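Local structure of PurR transcriptional regulator (Vibrio parahaemolyticus, 3D8U) at residues G127-H132 with C187-I192; G141-M146 with D154-T159; F66-S71 with A89-K94. The protein probably acts as a LacI/PurR-type transcription factor that binds a cis-regulatory DNA region. All blocks are in the same frame, centred on the assembly; numbering follows the deposited sequence.

Interaction 1: G127-H132 with C187-I192; sequences GARGNH and CSHEEI
Gly-127, near the end of strand 123-128, passes Ser-188 with their CA atoms 4.4 Å apart, where this strand and its parallel neighbour 184-187 give way to loops. Ser-188 carries the polar part of the contact. Its OG accepts a hydrogen bond from the backbone N of Ala-128 at 3.2 Å, with an N-H...O angle of 148°. A chi1 of 79° sets this hydroxyl between its own backbone N and carbonyl carbon, on the side facing Gly-127. The same OG is hydrogen-bonded to His-189 ND1 at 2.6 Å, and either atom could be the donor. The hydroxyl therefore joins the strand backbone to the imidazole and limits the rotation of that ring. The other ring nitrogen, NE2, is hydrogen-bonded to Glu-15, so the histidine is held at both ends. Arg-129 comes to this ring with its aliphatic part. Its chain bends at chi2 and chi3, and CD lies 3.7 Å from His-189 CE1. The guanidinium goes past the ring, with the two planes 54° apart, and makes a weak hydrogen bond to Tyr-43. On the apolar side, Ile-192 sends CD1 from the first turn of helix 190-203 to 4.4 Å from Ala-128 CB. His-189 is at the N-cap position of that helix. Gly-127, Ala-128, Ser-188, His-189 and Ile-192 are all buried. Loops gathered at the C-terminal ends of parallel strands, with side chains reaching across to the other lobe, are typical of the interlobe cleft of the periplasmic binding protein-like fold, where LacI-family regulators bind their effectors.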
# COMPACT_ATOMS: atom_id res chain seq x y z
N GLY B 127 -4.32 -14.80 -9.92
CA GLY B 127 -4.25 -13.34 -10.04
C GLY B 127 -5.51 -12.57 -9.70
O GLY B 127 -6.60 -13.14 -9.64
N ALA B 128 -5.38 -11.26 -9.47
CA ALA B 128 -6.58 -10.47 -9.21
C ALA B 128 -6.69 -9.16 -9.96
O ALA B 128 -5.84 -8.80 -10.76
CB ALA B 128 -6.75 -10.24 -7.76
N ARG B 129 -7.74 -8.42 -9.62
CA ARG B 129 -8.29 -7.32 -10.43
C ARG B 129 -8.20 -7.68 -11.91
O ARG B 129 -7.66 -6.95 -12.72
CB ARG B 129 -7.74 -5.92 -10.06
CG ARG B 129 -6.37 -5.85 -9.44
CD ARG B 129 -5.27 -5.96 -10.47
NE ARG B 129 -4.80 -4.65 -10.95
CZ ARG B 129 -4.20 -4.45 -12.13
NH1 ARG B 129 -3.99 -5.48 -12.97
NH2 ARG B 129 -3.82 -3.22 -12.48
N GLY B 130 -8.77 -8.85 -12.21
CA GLY B 130 -8.70 -9.48 -13.52
C GLY B 130 -9.83 -9.11 -14.45
O GLY B 130 -10.10 -9.83 -15.42
N ASN B 131 -10.50 -8.01 -14.14
CA ASN B 131 -11.41 -7.36 -15.07
C ASN B 131 -10.69 -6.10 -15.57
O ASN B 131 -11.09 -5.52 -16.59
CB ASN B 131 -12.77 -7.03 -14.41
CG ASN B 131 -13.48 -8.27 -13.76
OD1 ASN B 131 -14.67 -8.21 -13.44
ND2 ASN B 131 -12.74 -9.37 -13.54
N HIS B 132 -9.64 -5.69 -14.84
CA HIS B 132 -8.68 -4.70 -15.33
C HIS B 132 -7.69 -5.37 -16.28
O HIS B 132 -7.38 -6.55 -16.10
CB HIS B 132 -7.92 -3.99 -14.19
CG HIS B 132 -7.03 -2.88 -14.68
ND1 HIS B 132 -5.71 -3.08 -15.02
CD2 HIS B 132 -7.30 -1.58 -14.95
CE1 HIS B 132 -5.20 -1.94 -15.46
NE2 HIS B 132 -6.14 -1.01 -15.43
N CYS B 187 1.97 -16.02 -9.18
CA CYS B 187 1.06 -15.10 -8.57
C CYS B 187 1.14 -13.73 -9.20
O CYS B 187 2.25 -13.16 -9.35
CB CYS B 187 1.42 -14.96 -7.11
SG CYS B 187 1.26 -16.49 -6.28
N SER B 188 -0.03 -13.17 -9.51
CA SER B 188 -0.06 -11.87 -10.13
C SER B 188 0.54 -10.77 -9.23
O SER B 188 1.06 -9.76 -9.75
CB SER B 188 -1.48 -11.50 -10.48
OG SER B 188 -2.15 -11.07 -9.33
N HIS B 189 0.47 -10.98 -7.92
CA HIS B 189 0.72 -9.93 -6.94
C HIS B 189 1.43 -10.49 -5.73
O HIS B 189 1.31 -11.67 -5.40
CB HIS B 189 -0.59 -9.38 -6.39
CG HIS B 189 -1.24 -8.38 -7.27
ND1 HIS B 189 -1.71 -8.69 -8.52
CD2 HIS B 189 -1.52 -7.07 -7.07
CE1 HIS B 189 -2.25 -7.62 -9.07
NE2 HIS B 189 -2.15 -6.62 -8.21
N GLU B 190 2.13 -9.61 -5.03
CA GLU B 190 2.95 -10.04 -3.92
C GLU B 190 2.15 -10.50 -2.71
O GLU B 190 2.54 -11.45 -2.05
CB GLU B 190 3.92 -8.94 -3.54
CG GLU B 190 5.14 -9.40 -2.80
CD GLU B 190 5.84 -8.24 -2.19
OE1 GLU B 190 5.13 -7.33 -1.69
OE2 GLU B 190 7.09 -8.23 -2.23
N GLU B 191 1.03 -9.83 -2.43
CA GLU B 191 0.08 -10.31 -1.37
C GLU B 191 -0.37 -11.75 -1.63
O GLU B 191 -0.38 -12.58 -0.73
CB GLU B 191 -1.15 -9.43 -1.27
CG GLU B 191 -0.82 -8.02 -0.93
CD GLU B 191 -1.13 -7.03 -2.04
OE1 GLU B 191 -0.68 -7.19 -3.22
OE2 GLU B 191 -1.83 -6.04 -1.70
N ILE B 192 -0.68 -12.03 -2.89
CA ILE B 192 -1.11 -13.34 -3.30
C ILE B 192 -0.05 -14.40 -3.00
O ILE B 192 -0.33 -15.43 -2.40
CB ILE B 192 -1.47 -13.28 -4.77
CG1 ILE B 192 -2.67 -12.35 -4.93
CG2 ILE B 192 -1.72 -14.67 -5.32
CD1 ILE B 192 -2.92 -11.82 -6.32

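Interaction 2: G141-M146 with D154-T159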
# COMPACT_ATOMS: atom_id res chain seq x y z
N GLY B 141 0.32 -14.08 -20.85
CA GLY B 141 1.75 -14.29 -20.86
C GLY B 141 2.00 -15.69 -20.37
O GLY B 141 2.80 -16.42 -20.91
N TRP B 142 1.26 -16.08 -19.35
CA TRP B 142 1.52 -17.35 -18.70
C TRP B 142 1.05 -18.48 -19.59
O TRP B 142 1.72 -19.52 -19.67
CB TRP B 142 0.88 -17.39 -17.31
CG TRP B 142 0.67 -18.75 -16.76
CD1 TRP B 142 1.61 -19.59 -16.24
CD2 TRP B 142 -0.59 -19.45 -16.67
NE1 TRP B 142 1.02 -20.78 -15.82
CE2 TRP B 142 -0.32 -20.71 -16.08
CE3 TRP B 142 -1.90 -19.14 -17.05
CZ2 TRP B 142 -1.32 -21.67 -15.86
CZ3 TRP B 142 -2.90 -20.10 -16.80
CH2 TRP B 142 -2.60 -21.34 -16.23
N GLN B 143 -0.07 -18.27 -20.27
CA GLN B 143 -0.69 -19.33 -21.08
C GLN B 143 0.14 -19.59 -22.30
O GLN B 143 0.28 -20.72 -22.73
CB GLN B 143 -2.09 -18.96 -21.49
CG GLN B 143 -2.98 -18.79 -20.31
CD GLN B 143 -4.40 -18.66 -20.67
OE1 GLN B 143 -4.76 -17.90 -21.55
NE2 GLN B 143 -5.23 -19.41 -19.97
N SER B 144 0.74 -18.53 -22.83
CA SER B 144 1.69 -18.67 -23.91
C SER B 144 2.80 -19.63 -23.50
O SER B 144 2.94 -20.73 -24.05
CB SER B 144 2.26 -17.30 -24.28
OG SER B 144 2.88 -17.38 -25.56
N ALA B 145 3.57 -19.22 -22.49
CA ALA B 145 4.67 -20.04 -21.98
C ALA B 145 4.31 -21.53 -21.84
O ALA B 145 5.14 -22.40 -22.20
CB ALA B 145 5.15 -19.48 -20.68
N MSE B 146 3.10 -21.83 -21.33
CA MSE B 146 2.66 -23.22 -21.17
C MSE B 146 2.46 -23.90 -22.52
O MSE B 146 3.15 -24.88 -22.85
CB MSE B 146 1.36 -23.28 -20.39
CG MSE B 146 1.40 -22.67 -19.04
SE MSE B 146 2.60 -23.60 -17.81
CE MSE B 146 1.56 -25.21 -17.41
N ASP B 154 -4.70 -24.63 -18.09
CA ASP B 154 -6.04 -24.28 -17.65
C ASP B 154 -6.19 -24.48 -16.16
O ASP B 154 -7.21 -24.93 -15.70
CB ASP B 154 -7.14 -25.01 -18.48
CG ASP B 154 -6.69 -26.40 -18.99
OD1 ASP B 154 -5.52 -26.77 -18.66
OD2 ASP B 154 -7.50 -27.10 -19.70
N HIS B 155 -5.15 -24.14 -15.41
CA HIS B 155 -5.23 -24.21 -13.95
C HIS B 155 -4.93 -22.86 -13.39
O HIS B 155 -3.84 -22.59 -12.85
CB HIS B 155 -4.42 -25.38 -13.34
CG HIS B 155 -5.02 -26.71 -13.66
ND1 HIS B 155 -6.27 -27.09 -13.21
CD2 HIS B 155 -4.60 -27.71 -14.48
CE1 HIS B 155 -6.56 -28.29 -13.69
NE2 HIS B 155 -5.57 -28.69 -14.46
N PHE B 156 -5.92 -22.00 -13.58
CA PHE B 156 -5.81 -20.63 -13.11
C PHE B 156 -7.03 -20.17 -12.33
O PHE B 156 -8.14 -20.70 -12.54
CB PHE B 156 -5.51 -19.69 -14.28
CG PHE B 156 -6.60 -19.58 -15.27
CD1 PHE B 156 -6.57 -20.32 -16.43
CD2 PHE B 156 -7.65 -18.72 -15.07
CE1 PHE B 156 -7.57 -20.20 -17.39
CE2 PHE B 156 -8.67 -18.61 -16.05
CZ PHE B 156 -8.61 -19.34 -17.20
N LEU B 157 -6.82 -19.20 -11.44
CA LEU B 157 -7.90 -18.52 -10.74
C LEU B 157 -7.75 -17.04 -10.84
O LEU B 157 -6.66 -16.52 -10.51
CB LEU B 157 -7.85 -18.86 -9.26
CG LEU B 157 -8.77 -19.87 -8.62
CD1 LEU B 157 -9.45 -20.75 -9.66
CD2 LEU B 157 -7.92 -20.72 -7.69
N THR B 158 -8.80 -16.33 -11.24
CA THR B 158 -8.76 -14.86 -11.16
C THR B 158 -9.97 -14.26 -10.45
O THR B 158 -11.04 -14.84 -10.47
CB THR B 158 -8.59 -14.23 -12.53
OG1 THR B 158 -9.58 -14.77 -13.42
CG2 THR B 158 -7.20 -14.51 -13.11
N THR B 159 -9.80 -13.11 -9.80
CA THR B 159 -10.98 -12.38 -9.32
C THR B 159 -10.98 -10.96 -9.79
O THR B 159 -9.94 -10.38 -10.10
CB THR B 159 -11.14 -12.36 -7.77
OG1 THR B 159 -10.06 -11.63 -7.18
CG2 THR B 159 -11.19 -13.78 -7.20
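Trp-142 of helix 133-148 and Phe-156 of strand 156-159 meet at a slant, with the six-membered part of the indole against the base of the phenyl group. Trp-142 CZ3 lies 3.7 Å from Phe-156 CB. It is equally close to the ring carbon CD1 of the same residue. The indole gets there because CG is turned away from the backbone N (chi1 160°), which sends the ring from the helix toward the sheet. Its far corner then reaches the chain before the strand, with CH2 3.8 Å from His-155 O. The backbone N of His-155 lies at the indole edge, in its plane. One face of the indole is met from within the helix: CG of Met-146, a selenomethionine, sits 3.7 Å above the plane and toward the rim. Phe-125 of strand 123-128 also meets the indole, at a shallow angle between the rings. Gln-143 approaches Phe-156 from another direction. Its chain is extended beyond CG, and NE2 stands 3.6 Å from Phe-156 CE1. The amide and phenyl planes are nearly perpendicular, 79° apart. The amide nitrogen also makes a weak hydrogen bond to the carbonyl oxygen of Pro-153, just before residues 154-159. The contact packs the helix of the beta-alpha-beta unit 123-128, 133-148, 156-159 against its second strand, at the edge of the sheet. Trp-142 is buried, while Phe-156 and Gln-143 are partly exposed. Between the two segments the contact is van der Waals packing, mostly of indole and phenyl carbon, with Gln-143 NE2 and His-155 O lying against rings; the weak bond of Gln-143 to Pro-153 is the polar link nearby.

Interaction 3: F66-S71 with A89-K94; sequences FGSEHS and AELSSK
Ser-68 packs against Ala-89, Leu-91 and Ser-93 where two loops lie side by side at the C-terminal ends of the strands of the first parallel sheet. This is the N-terminal lobe of a periplasmic binding protein-like fold. One loop follows strand 63-66 and the other follows its neighbour 85-88. The backbones come close at two places, Gly-67 beside Ala-89 and Ser-68 beside Ser-93. Gly-67 has a positive phi of 75°, a value that favours glycine.

The side chain of Ser-68 can be followed outward. CB rests on Leu-91, 3.7 Å from its backbone O and 3.8 Å from its methyl CD2. The methyl of Ala-89 is also near, its CB 4.4 Å from Ser-68 CB. The next bond turns OG away from the backbone N of Ser-68 (chi1 164°) and carries it over Ser-93. There OG lies 3.7 Å from the Ser-93 N and 3.8 Å from the Ser-93 CB. These are packing distances. The hydroxyl forms no hydrogen bond with residues 89-94.

Leu-91 is exposed; its side chain comes nearest to Ser-68 at its end, through CD2. Ala-89 CB also reaches back to the peptide between Gly-67 and Ser-68, 3.9 Å from Gly-67 C.

His-70 closes the other end of the contact. Its ND1 is hydrogen-bonded to Glu-48, and its NE2 makes a weak hydrogen bond to Gly-67 O within the same loop. The bond to Glu-48 is the stronger hold. Ser-93 is tied through its hydroxyl to Glu-87, in strand 85-88. Ser-93 OG lies 3.4 Å from Ser-68 O, not as a hydrogen bond. This same Ser-93 OG lies in the plane of the imidazole at its edge, 4.0 Å from His-70 CD2.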
# COMPACT_ATOMS: atom_id res chain seq x y z
N PHE B 66 -3.57 7.09 -15.70
CA PHE B 66 -3.31 5.67 -15.69
C PHE B 66 -4.34 4.94 -16.53
O PHE B 66 -5.49 5.38 -16.62
CB PHE B 66 -3.33 5.17 -14.26
CG PHE B 66 -2.11 5.53 -13.49
CD1 PHE B 66 -1.20 4.55 -13.11
CD2 PHE B 66 -1.85 6.85 -13.15
CE1 PHE B 66 -0.04 4.88 -12.39
CE2 PHE B 66 -0.70 7.20 -12.45
CZ PHE B 66 0.21 6.20 -12.07
N GLY B 67 -3.92 3.84 -17.15
CA GLY B 67 -4.82 3.00 -17.95
C GLY B 67 -5.17 3.58 -19.30
O GLY B 67 -5.11 4.79 -19.51
N SER B 68 -5.55 2.72 -20.23
CA SER B 68 -5.92 3.15 -21.57
C SER B 68 -7.42 3.37 -21.68
O SER B 68 -7.86 4.20 -22.47
CB SER B 68 -5.45 2.14 -22.61
OG SER B 68 -6.11 2.35 -23.84
N GLU B 69 -8.19 2.60 -20.91
CA GLU B 69 -9.65 2.69 -20.95
C GLU B 69 -10.11 3.99 -20.31
O GLU B 69 -9.73 4.28 -19.18
CB GLU B 69 -10.29 1.49 -20.23
N HIS B 70 -10.89 4.79 -21.06
CA HIS B 70 -11.38 6.10 -20.60
C HIS B 70 -12.79 6.45 -21.09
O HIS B 70 -13.56 5.56 -21.43
CB HIS B 70 -10.39 7.22 -20.96
CG HIS B 70 -9.02 7.01 -20.39
ND1 HIS B 70 -8.76 7.12 -19.04
CD2 HIS B 70 -7.85 6.68 -20.98
CE1 HIS B 70 -7.48 6.86 -18.82
NE2 HIS B 70 -6.91 6.59 -19.98
N SER B 71 -13.11 7.74 -21.11
CA SER B 71 -14.50 8.18 -21.28
C SER B 71 -14.67 9.15 -22.44
O SER B 71 -13.82 10.02 -22.66
CB SER B 71 -14.96 8.87 -20.00
OG SER B 71 -13.97 8.78 -18.98
N ALA B 89 0.40 3.38 -19.29
CA ALA B 89 -0.30 2.30 -19.95
C ALA B 89 0.60 1.69 -21.03
O ALA B 89 1.56 2.34 -21.46
CB ALA B 89 -1.61 2.81 -20.55
N GLU B 90 0.29 0.45 -21.43
CA GLU B 90 1.11 -0.33 -22.37
C GLU B 90 0.87 0.14 -23.78
O GLU B 90 1.80 0.48 -24.50
CB GLU B 90 0.78 -1.82 -22.26
CG GLU B 90 0.95 -2.39 -20.85
CD GLU B 90 0.44 -3.82 -20.68
OE1 GLU B 90 -0.79 -4.00 -20.52
OE2 GLU B 90 1.28 -4.75 -20.69
N LEU B 91 -0.40 0.15 -24.15
CA LEU B 91 -0.86 0.73 -25.40
C LEU B 91 -1.56 2.03 -25.04
O LEU B 91 -2.01 2.20 -23.89
CB LEU B 91 -1.79 -0.25 -26.13
CG LEU B 91 -3.27 -0.45 -25.77
CD1 LEU B 91 -3.87 -1.60 -26.61
CD2 LEU B 91 -3.54 -0.68 -24.27
N SER B 92 -1.65 2.96 -25.99
CA SER B 92 -2.24 4.27 -25.72
C SER B 92 -3.43 4.60 -26.63
O SER B 92 -3.31 4.58 -27.86
CB SER B 92 -1.18 5.36 -25.82
OG SER B 92 -0.80 5.56 -27.17
N SER B 93 -4.56 4.92 -26.01
CA SER B 93 -5.76 5.35 -26.74
C SER B 93 -5.49 6.66 -27.46
O SER B 93 -4.43 7.27 -27.26
CB SER B 93 -6.94 5.50 -25.77
OG SER B 93 -6.66 6.44 -24.74
N LYS B 94 -6.43 7.10 -28.30
CA LYS B 94 -6.29 8.32 -29.10
C LYS B 94 -4.84 8.62 -29.52
O LYS B 94 -4.07 9.23 -28.76
CB LYS B 94 -6.94 9.52 -28.39

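Interactions 1 and 2 belong to the same lobe, with centres about 12 Å apart, and they touch. Strands 123-128 and 156-159 are neighbours there. Probable hydrogen bonds join Gly-127 N to Leu-157 O at 3.0 Å and Gly-130 N to Thr-159 O at 2.9 Å. Interaction 2 is nested in the chain between the segments of interaction 1. Interaction 3 is in the other lobe and comes earlier in the chain. Its centre is about 20 Å from that of interaction 1 and about 24 Å from that of interaction 2. Its nearest atoms are about 5 Å from interaction 1, consistent with two loop regions facing the interlobe cleft. Interaction 2 packs further from that cleft.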